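Local coordinates for protein hydratase ChsH2 (Mycobacterium tuberculosis SUMu008, PDB 4W78) that probably acts with its partner ChsH1 as a MaoC-like enoyl-CoA hydratase in the breakdown of cholesterol, at residues F[76-81]-F[116-121]; F[90-95]-F[106-111]. All coordinates share one frame; numbering follows the deposited sequence.

Overall arrangement
Both interactions join neighbouring strands of one antiparallel sheet, their centres about 9 Å apart. Interaction 2 pairs two interior strands as a hairpin; interaction 1 adds strand 72-80, outermost within this chain, and borders the interface where a ChsH1 strand continues the sheet. They meet where strands 103-111 and 116-125 run side by side, Val118 CG1 packing 3.8 Å from Phe92 CE1. Both are partly buried: apolar side chains face helix 52-67, leucines, a valine and an alanine in interaction 1, a phenylalanine and valines in interaction 2. The other face is mostly polar, with waters bridging the strands; exposed Arg79 and Thr121 lie there in interaction 1, and more charge, Glu95, Lys107 and Arg111, in interaction 2.

Interaction 1 (F[76-81]-F[116-121]); sequences IGLRLG and DHVTAT
Val118, with chi1 at 61°, holds CG1 between its N and carbonyl carbon, a rotation that turns CG2 to the space between Leu78 and Leu80. CG2 lies 3.8 Å from Leu80 CD2, the two side chains meeting at a slant, and 3.9 Å from Leu78 CB. Leu78 places CG between its own N and carbonyl carbon (chi1 58°), which leaves CB as the atom that meets the partner strand, 3.7 Å from Ala120 CB. Beyond it the isobutyl group reaches Ile52 and Thr56 of helix 52-67. Leu80 CD2 also lies over one face of the His117 ring, whose two nitrogens are held by Val82 O and Asp55 OD1. The backbones form a regular antiparallel ladder: Gly77 with Thr121 and Arg79 with Thr119 are hydrogen-bonded pairs, Leu78 with Ala120 and Leu80 with Val118 non-hydrogen-bonded ones. In the hot-dog fold of MaoC-like hydratases, the sheet wraps helix 52-67; strand 72-80 is outermost within this chain, and a ChsH1 strand pairs antiparallel with it. At the end of the ladder Gly81 N reaches His117 O at 2.8 Å with the donor 52° out of the carbonyl plane. Toward its other neighbour, strand 103-111, strand 116-125 carries a classic beta bulge, His117 and Val118 both facing Gly110. On the other face, Arg79 and Thr119 run alongside each other in the same direction. Arg79 CG is 4.0 Å from Thr119 CB, and that same CB sits at the edge of the guanidinium, in its plane, 4.0 Å from Arg79 NE. Thr119 OG1 hydrogen-bonds a water at 2.8 Å; this water also donates to Arg79 O, tying a side chain of one strand to the backbone of the other.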
ATOM      1  N   ILE F  76     -12.859  13.505  17.004  1.00 14.69           N
ATOM      2  CA  ILE F  76     -12.233  14.415  16.056  1.00 14.54           C
ATOM      3  C   ILE F  76     -13.312  14.849  15.090  1.00 16.79           C
ATOM      4  O   ILE F  76     -13.942  14.009  14.448  1.00 17.94           O
ATOM      5  CB  ILE F  76     -11.092  13.740  15.274  1.00 14.44           C
ATOM      6  CG1 ILE F  76      -9.934  13.367  16.209  1.00 16.30           C
ATOM      7  CG2 ILE F  76     -10.572  14.660  14.149  1.00 15.71           C
ATOM      8  CD1 ILE F  76      -8.882  12.484  15.536  1.00 16.59           C
ATOM      9  N   GLY F  77     -13.550  16.149  15.007  1.00 17.72           N
ATOM     10  CA  GLY F  77     -14.492  16.654  14.023  1.00 19.18           C
ATOM     11  C   GLY F  77     -13.770  17.615  13.107  1.00 17.08           C
ATOM     12  O   GLY F  77     -13.099  18.530  13.573  1.00 19.57           O
ATOM     13  N   LEU F  78     -13.902  17.437  11.801  1.00 14.22           N
ATOM     14  CA  LEU F  78     -13.197  18.359  10.934  1.00 15.25           C
ATOM     15  C   LEU F  78     -13.999  18.780   9.720  1.00 14.55           C
ATOM     16  O   LEU F  78     -14.957  18.106   9.312  1.00 16.18           O
ATOM     17  CB  LEU F  78     -11.828  17.802  10.529  1.00 18.15           C
ATOM     18  CG  LEU F  78     -11.790  16.449   9.817  1.00 17.92           C
ATOM     19  CD1 LEU F  78     -12.044  16.617   8.328  1.00 19.96           C
ATOM     20  CD2 LEU F  78     -10.455  15.767  10.056  1.00 22.74           C
ATOM     21  N   ARG F  79     -13.605  19.915   9.174  1.00 15.03           N
ATOM     22  CA  ARG F  79     -14.201  20.394   7.950  1.00 15.98           C
ATOM     23  C   ARG F  79     -13.084  20.810   7.005  1.00 17.09           C
ATOM     24  O   ARG F  79     -12.098  21.437   7.408  1.00 17.91           O
ATOM     25  CB  ARG F  79     -15.170  21.546   8.226  1.00 22.47           C
ATOM     26  CG  ARG F  79     -14.568  22.749   8.905  1.00 28.69           C
ATOM     27  CD  ARG F  79     -15.555  23.925   8.898  1.00 32.84           C
ATOM     28  NE  ARG F  79     -14.991  25.083   9.579  1.00 36.09           N
ATOM     29  CZ  ARG F  79     -15.627  26.230   9.777  1.00 39.09           C
ATOM     30  NH1 ARG F  79     -16.870  26.397   9.334  1.00 43.52           N
ATOM     31  NH2 ARG F  79     -15.014  27.215  10.416  1.00 43.75           N
ATOM     32  N   LEU F  80     -13.231  20.433   5.741  1.00 16.19           N
ATOM     33  CA  LEU F  80     -12.214  20.736   4.761  1.00 18.25           C
ATOM     34  C   LEU F  80     -12.524  22.055   4.076  1.00 20.86           C
ATOM     35  O   LEU F  80     -13.687  22.410   3.882  1.00 22.18           O
ATOM     36  CB  LEU F  80     -12.092  19.592   3.752  1.00 21.54           C
ATOM     37  CG  LEU F  80     -11.696  18.264   4.413  1.00 21.15           C
ATOM     38  CD1 LEU F  80     -11.537  17.173   3.384  1.00 26.79           C
ATOM     39  CD2 LEU F  80     -10.401  18.423   5.237  1.00 23.40           C
ATOM     40  N   GLY F  81     -11.469  22.783   3.743  1.00 18.01           N
ATOM     41  CA  GLY F  81     -11.585  24.009   2.983  1.00 20.23           C
ATOM     42  C   GLY F  81     -10.966  23.751   1.626  1.00 20.88           C
ATOM     43  O   GLY F  81     -11.525  23.033   0.804  1.00 23.34           O
ATOM     44  N   ASP F 116      -7.082  27.843   4.194  1.00 26.62           N
ATOM     45  CA  ASP F 116      -7.264  26.818   5.215  1.00 22.26           C
ATOM     46  C   ASP F 116      -7.701  25.515   4.569  1.00 20.17           C
ATOM     47  O   ASP F 116      -8.748  25.450   3.935  1.00 21.14           O
ATOM     48  CB  ASP F 116      -8.308  27.243   6.252  1.00 23.88           C
ATOM     49  CG  ASP F 116      -7.857  28.428   7.093  1.00 30.30           C
ATOM     50  OD1 ASP F 116      -6.678  28.830   7.003  1.00 30.73           O
ATOM     51  OD2 ASP F 116      -8.689  28.954   7.859  1.00 34.23           O
ATOM     52  N   HIS F 117      -6.887  24.482   4.731  1.00 16.24           N
ATOM     53  CA  HIS F 117      -7.194  23.178   4.176  1.00 15.36           C
ATOM     54  C   HIS F 117      -8.083  22.375   5.115  1.00 15.28           C
ATOM     55  O   HIS F 117      -9.015  21.715   4.687  1.00 15.99           O
ATOM     56  CB  HIS F 117      -5.905  22.400   3.917  1.00 15.97           C
ATOM     57  CG  HIS F 117      -6.124  20.931   3.752  1.00 14.80           C
ATOM     58  ND1 HIS F 117      -6.885  20.402   2.733  1.00 15.42           N
ATOM     59  CD2 HIS F 117      -5.707  19.879   4.496  1.00 16.08           C
ATOM     60  CE1 HIS F 117      -6.918  19.084   2.848  1.00 16.43           C
ATOM     61  NE2 HIS F 117      -6.204  18.744   3.910  1.00 17.79           N
ATOM     62  N   VAL F 118      -7.781  22.422   6.405  1.00 17.03           N
ATOM     63  CA  VAL F 118      -8.576  21.682   7.370  1.00 16.25           C
ATOM     64  C   VAL F 118      -8.739  22.478   8.662  1.00 17.50           C
ATOM     65  O   VAL F 118      -7.818  23.149   9.116  1.00 18.11           O
ATOM     66  CB  VAL F 118      -7.998  20.262   7.631  1.00 19.87           C
ATOM     67  CG1 VAL F 118      -6.594  20.326   8.198  1.00 21.50           C
ATOM     68  CG2 VAL F 118      -8.934  19.443   8.538  1.00 22.72           C
ATOM     69  N   THR F 119      -9.942  22.430   9.217  1.00 15.41           N
ATOM     70  CA  THR F 119     -10.235  23.041  10.505  1.00 16.00           C
ATOM     71  C   THR F 119     -10.868  21.962  11.361  1.00 15.33           C
ATOM     72  O   THR F 119     -11.855  21.324  10.952  1.00 15.56           O
ATOM     73  CB  THR F 119     -11.187  24.230  10.335  1.00 19.77           C
ATOM     74  OG1 THR F 119     -10.583  25.184   9.453  1.00 25.49           O
ATOM     75  CG2 THR F 119     -11.472  24.902  11.669  1.00 19.68           C
ATOM     76  N   ALA F 120     -10.296  21.720  12.538  1.00 14.77           N
ATOM     77  CA  ALA F 120     -10.724  20.572  13.320  1.00 15.76           C
ATOM     78  C   ALA F 120     -10.862  20.901  14.788  1.00 16.08           C
ATOM     79  O   ALA F 120     -10.232  21.822  15.298  1.00 17.90           O
ATOM     80  CB  ALA F 120      -9.759  19.418  13.142  1.00 18.50           C
ATOM     81  N   THR F 121     -11.716  20.136  15.444  1.00 15.32           N
ATOM     82  CA  THR F 121     -11.908  20.236  16.885  1.00 16.69           C
ATOM     83  C   THR F 121     -11.670  18.843  17.448  1.00 17.31           C
ATOM     84  O   THR F 121     -12.261  17.862  16.984  1.00 17.98           O
ATOM     85  CB  THR F 121     -13.330  20.722  17.236  1.00 23.38           C
ATOM     86  OG1 THR F 121     -13.552  22.019  16.669  1.00 31.48           O
ATOM     87  CG2 THR F 121     -13.491  20.818  18.729  1.00 23.35           C
TER
HETATM   88  O   HOH W   1     -11.092  24.349   6.778  1.00 27.31           O

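Interaction 2 (F[90-95]-F[106-111])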
ATOM      1  N   VAL F  90       1.346  21.961   4.028  1.00 17.70           N
ATOM      2  CA  VAL F  90       0.341  22.332   5.015  1.00 18.50           C
ATOM      3  C   VAL F  90       1.025  22.552   6.355  1.00 18.02           C
ATOM      4  O   VAL F  90       1.820  21.725   6.806  1.00 20.82           O
ATOM      5  CB  VAL F  90      -0.786  21.284   5.106  1.00 20.59           C
ATOM      6  CG1 VAL F  90      -1.612  21.484   6.372  1.00 24.06           C
ATOM      7  CG2 VAL F  90      -1.659  21.383   3.870  1.00 18.39           C
ATOM      8  N   THR F  91       0.746  23.705   6.951  1.00 17.26           N
ATOM      9  CA  THR F  91       1.252  24.041   8.269  1.00 19.80           C
ATOM     10  C   THR F  91       0.111  23.899   9.266  1.00 20.64           C
ATOM     11  O   THR F  91      -0.921  24.558   9.141  1.00 18.09           O
ATOM     12  CB  THR F  91       1.787  25.475   8.291  1.00 23.78           C
ATOM     13  OG1 THR F  91       2.898  25.577   7.392  1.00 27.05           O
ATOM     14  CG2 THR F  91       2.242  25.859   9.685  1.00 24.73           C
ATOM     15  N   PHE F  92       0.299  23.015  10.241  1.00 20.11           N
ATOM     16  CA  PHE F  92      -0.680  22.819  11.300  1.00 19.19           C
ATOM     17  C   PHE F  92      -0.362  23.710  12.487  1.00 20.13           C
ATOM     18  O   PHE F  92       0.782  23.785  12.938  1.00 23.34           O
ATOM     19  CB  PHE F  92      -0.724  21.355  11.746  1.00 17.78           C
ATOM     20  CG  PHE F  92      -1.310  20.424  10.724  1.00 18.98           C
ATOM     21  CD1 PHE F  92      -2.674  20.185  10.697  1.00 18.01           C
ATOM     22  CD2 PHE F  92      -0.506  19.801   9.785  1.00 21.99           C
ATOM     23  CE1 PHE F  92      -3.237  19.328   9.754  1.00 20.18           C
ATOM     24  CE2 PHE F  92      -1.055  18.942   8.835  1.00 22.50           C
ATOM     25  CZ  PHE F  92      -2.423  18.710   8.817  1.00 22.49           C
ATOM     26  N   SER F  93      -1.392  24.389  12.972  1.00 17.80           N
ATOM     27  CA  SER F  93      -1.329  25.143  14.212  1.00 20.12           C
ATOM     28  C   SER F  93      -2.467  24.678  15.117  1.00 21.38           C
ATOM     29  O   SER F  93      -3.465  24.123  14.649  1.00 20.50           O
ATOM     30  CB  SER F  93      -1.424  26.645  13.932  1.00 24.96           C
ATOM     31  OG  SER F  93      -2.625  26.953  13.246  1.00 32.81           O
ATOM     32  N   GLY F  94      -2.323  24.874  16.416  1.00 22.20           N
ATOM     33  CA  GLY F  94      -3.328  24.395  17.338  1.00 19.51           C
ATOM     34  C   GLY F  94      -3.340  25.200  18.615  1.00 19.31           C
ATOM     35  O   GLY F  94      -2.314  25.747  19.020  1.00 21.38           O
ATOM     36  N   GLU F  95      -4.498  25.252  19.257  1.00 20.25           N
ATOM     37  CA  GLU F  95      -4.659  25.998  20.502  1.00 24.33           C
ATOM     38  C   GLU F  95      -5.656  25.260  21.384  1.00 20.97           C
ATOM     39  O   GLU F  95      -6.684  24.777  20.897  1.00 21.13           O
ATOM     40  CB  GLU F  95      -5.173  27.403  20.168  1.00 27.66           C
ATOM     41  CG  GLU F  95      -5.654  28.232  21.334  1.00 35.40           C
ATOM     42  CD  GLU F  95      -6.251  29.549  20.875  1.00 38.95           C
ATOM     43  OE1 GLU F  95      -6.303  29.791  19.648  1.00 43.44           O
ATOM     44  OE2 GLU F  95      -6.678  30.336  21.735  1.00 45.69           O
ATOM     45  N   VAL F 106      -9.143  20.925  21.759  1.00 20.13           N
ATOM     46  CA  VAL F 106      -8.102  21.579  20.989  1.00 18.25           C
ATOM     47  C   VAL F 106      -8.629  21.926  19.606  1.00 16.59           C
ATOM     48  O   VAL F 106      -9.216  21.071  18.927  1.00 18.91           O
ATOM     49  CB  VAL F 106      -6.871  20.661  20.810  1.00 19.10           C
ATOM     50  CG1 VAL F 106      -5.830  21.332  19.930  1.00 19.37           C
ATOM     51  CG2 VAL F 106      -6.281  20.292  22.157  1.00 22.84           C
ATOM     52  N   LYS F 107      -8.425  23.171  19.187  1.00 17.39           N
ATOM     53  CA  LYS F 107      -8.728  23.582  17.815  1.00 17.87           C
ATOM     54  C   LYS F 107      -7.471  23.493  16.974  1.00 19.25           C
ATOM     55  O   LYS F 107      -6.421  23.997  17.359  1.00 21.07           O
ATOM     56  CB  LYS F 107      -9.281  25.015  17.772  1.00 21.29           C
ATOM     57  CG  LYS F 107      -9.524  25.492  16.339  1.00 24.79           C
ATOM     58  CD  LYS F 107     -10.047  26.907  16.290  1.00 32.01           C
ATOM     59  CE  LYS F 107     -10.341  27.304  14.850  1.00 33.53           C
ATOM     60  NZ  LYS F 107     -10.888  28.680  14.763  1.00 39.39           N
ATOM     61  N   VAL F 108      -7.585  22.837  15.819  1.00 16.53           N
ATOM     62  CA  VAL F 108      -6.454  22.644  14.929  1.00 17.97           C
ATOM     63  C   VAL F 108      -6.794  23.245  13.574  1.00 20.01           C
ATOM     64  O   VAL F 108      -7.914  23.081  13.086  1.00 19.32           O
ATOM     65  CB  VAL F 108      -6.158  21.131  14.767  1.00 17.77           C
ATOM     66  CG1 VAL F 108      -5.017  20.892  13.784  1.00 20.90           C
ATOM     67  CG2 VAL F 108      -5.823  20.510  16.113  1.00 20.27           C
ATOM     68  N   VAL F 109      -5.843  23.961  12.978  1.00 17.51           N
ATOM     69  CA  VAL F 109      -6.018  24.428  11.603  1.00 17.71           C
ATOM     70  C   VAL F 109      -4.791  24.058  10.791  1.00 18.25           C
ATOM     71  O   VAL F 109      -3.660  24.291  11.211  1.00 17.28           O
ATOM     72  CB  VAL F 109      -6.299  25.946  11.496  1.00 18.69           C
ATOM     73  CG1 VAL F 109      -6.501  26.336  10.037  1.00 22.48           C
ATOM     74  CG2 VAL F 109      -7.515  26.338  12.321  1.00 21.45           C
ATOM     75  N   GLY F 110      -5.030  23.438   9.638  1.00 18.30           N
ATOM     76  CA  GLY F 110      -3.960  23.170   8.692  1.00 19.38           C
ATOM     77  C   GLY F 110      -4.124  24.106   7.512  1.00 18.11           C
ATOM     78  O   GLY F 110      -5.157  24.106   6.863  1.00 18.70           O
ATOM     79  N   ARG F 111      -3.106  24.922   7.254  1.00 18.93           N
ATOM     80  CA  ARG F 111      -3.182  25.913   6.187  1.00 28.96           C
ATOM     81  C   ARG F 111      -2.137  25.620   5.129  1.00 27.86           C
ATOM     82  O   ARG F 111      -1.009  25.245   5.450  1.00 21.83           O
ATOM     83  CB  ARG F 111      -2.944  27.316   6.761  1.00 32.15           C
ATOM     84  CG  ARG F 111      -3.893  27.686   7.879  1.00 32.71           C
ATOM     85  CD  ARG F 111      -3.647  29.095   8.392  1.00 35.18           C
ATOM     86  NE  ARG F 111      -4.717  29.532   9.282  1.00 36.79           N
ATOM     87  CZ  ARG F 111      -4.700  29.396  10.605  1.00 35.62           C
ATOM     88  NH1 ARG F 111      -3.660  28.830  11.210  1.00 32.49           N
ATOM     89  NH2 ARG F 111      -5.729  29.827  11.326  1.00 37.26           N
TER
HETATM   90  O   HOH W   2      -1.721  26.855  10.507  1.00 27.43           O
HETATM   91  O   HOH W   3       2.060  25.987   4.844  1.00 28.98           O
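Arg111 sends its side chain across the strand pair to Ser93. Its CB lies 4.2 Å from Thr91 O, the acceptor for the backbone N of Arg111. From CG to NE the chain is extended, and NE forms a salt bridge with Asp116 just beyond the hairpin. A turn of 93° about the CD-NE bond sets the guanidinium crosswise to the chain, flat over Val109 CG1, which sits 3.6 Å from its plane beneath the centre. NH1 at the tip comes within 3.0 Å of Ser93 OG, which stands at the edge of the group, and donates at 2.9 Å to a water that in turn donates to Thr91 O. The guanidinium is thus positioned by a carboxylate, a methyl group and a bridging water. On the opposite face of the sheet, Phe92 slants across Val108: Val108 CG1 meets the ring edge 3.9 Å from Phe92 CD1, while Val90 CG1 sits over one face, offset toward the rim. Gly110, having no side chain, lets the ring lie close against its CA, 3.8 Å from Phe92 CD1. Six backbone hydrogen bonds join Thr91 with Arg111, Ser93 with Val109 and Glu95 with Lys107, the regular ladder of an antiparallel beta hairpin, here two interior strands of the sheet that wraps helix 52-67 in the hot-dog fold of MaoC-like hydratases.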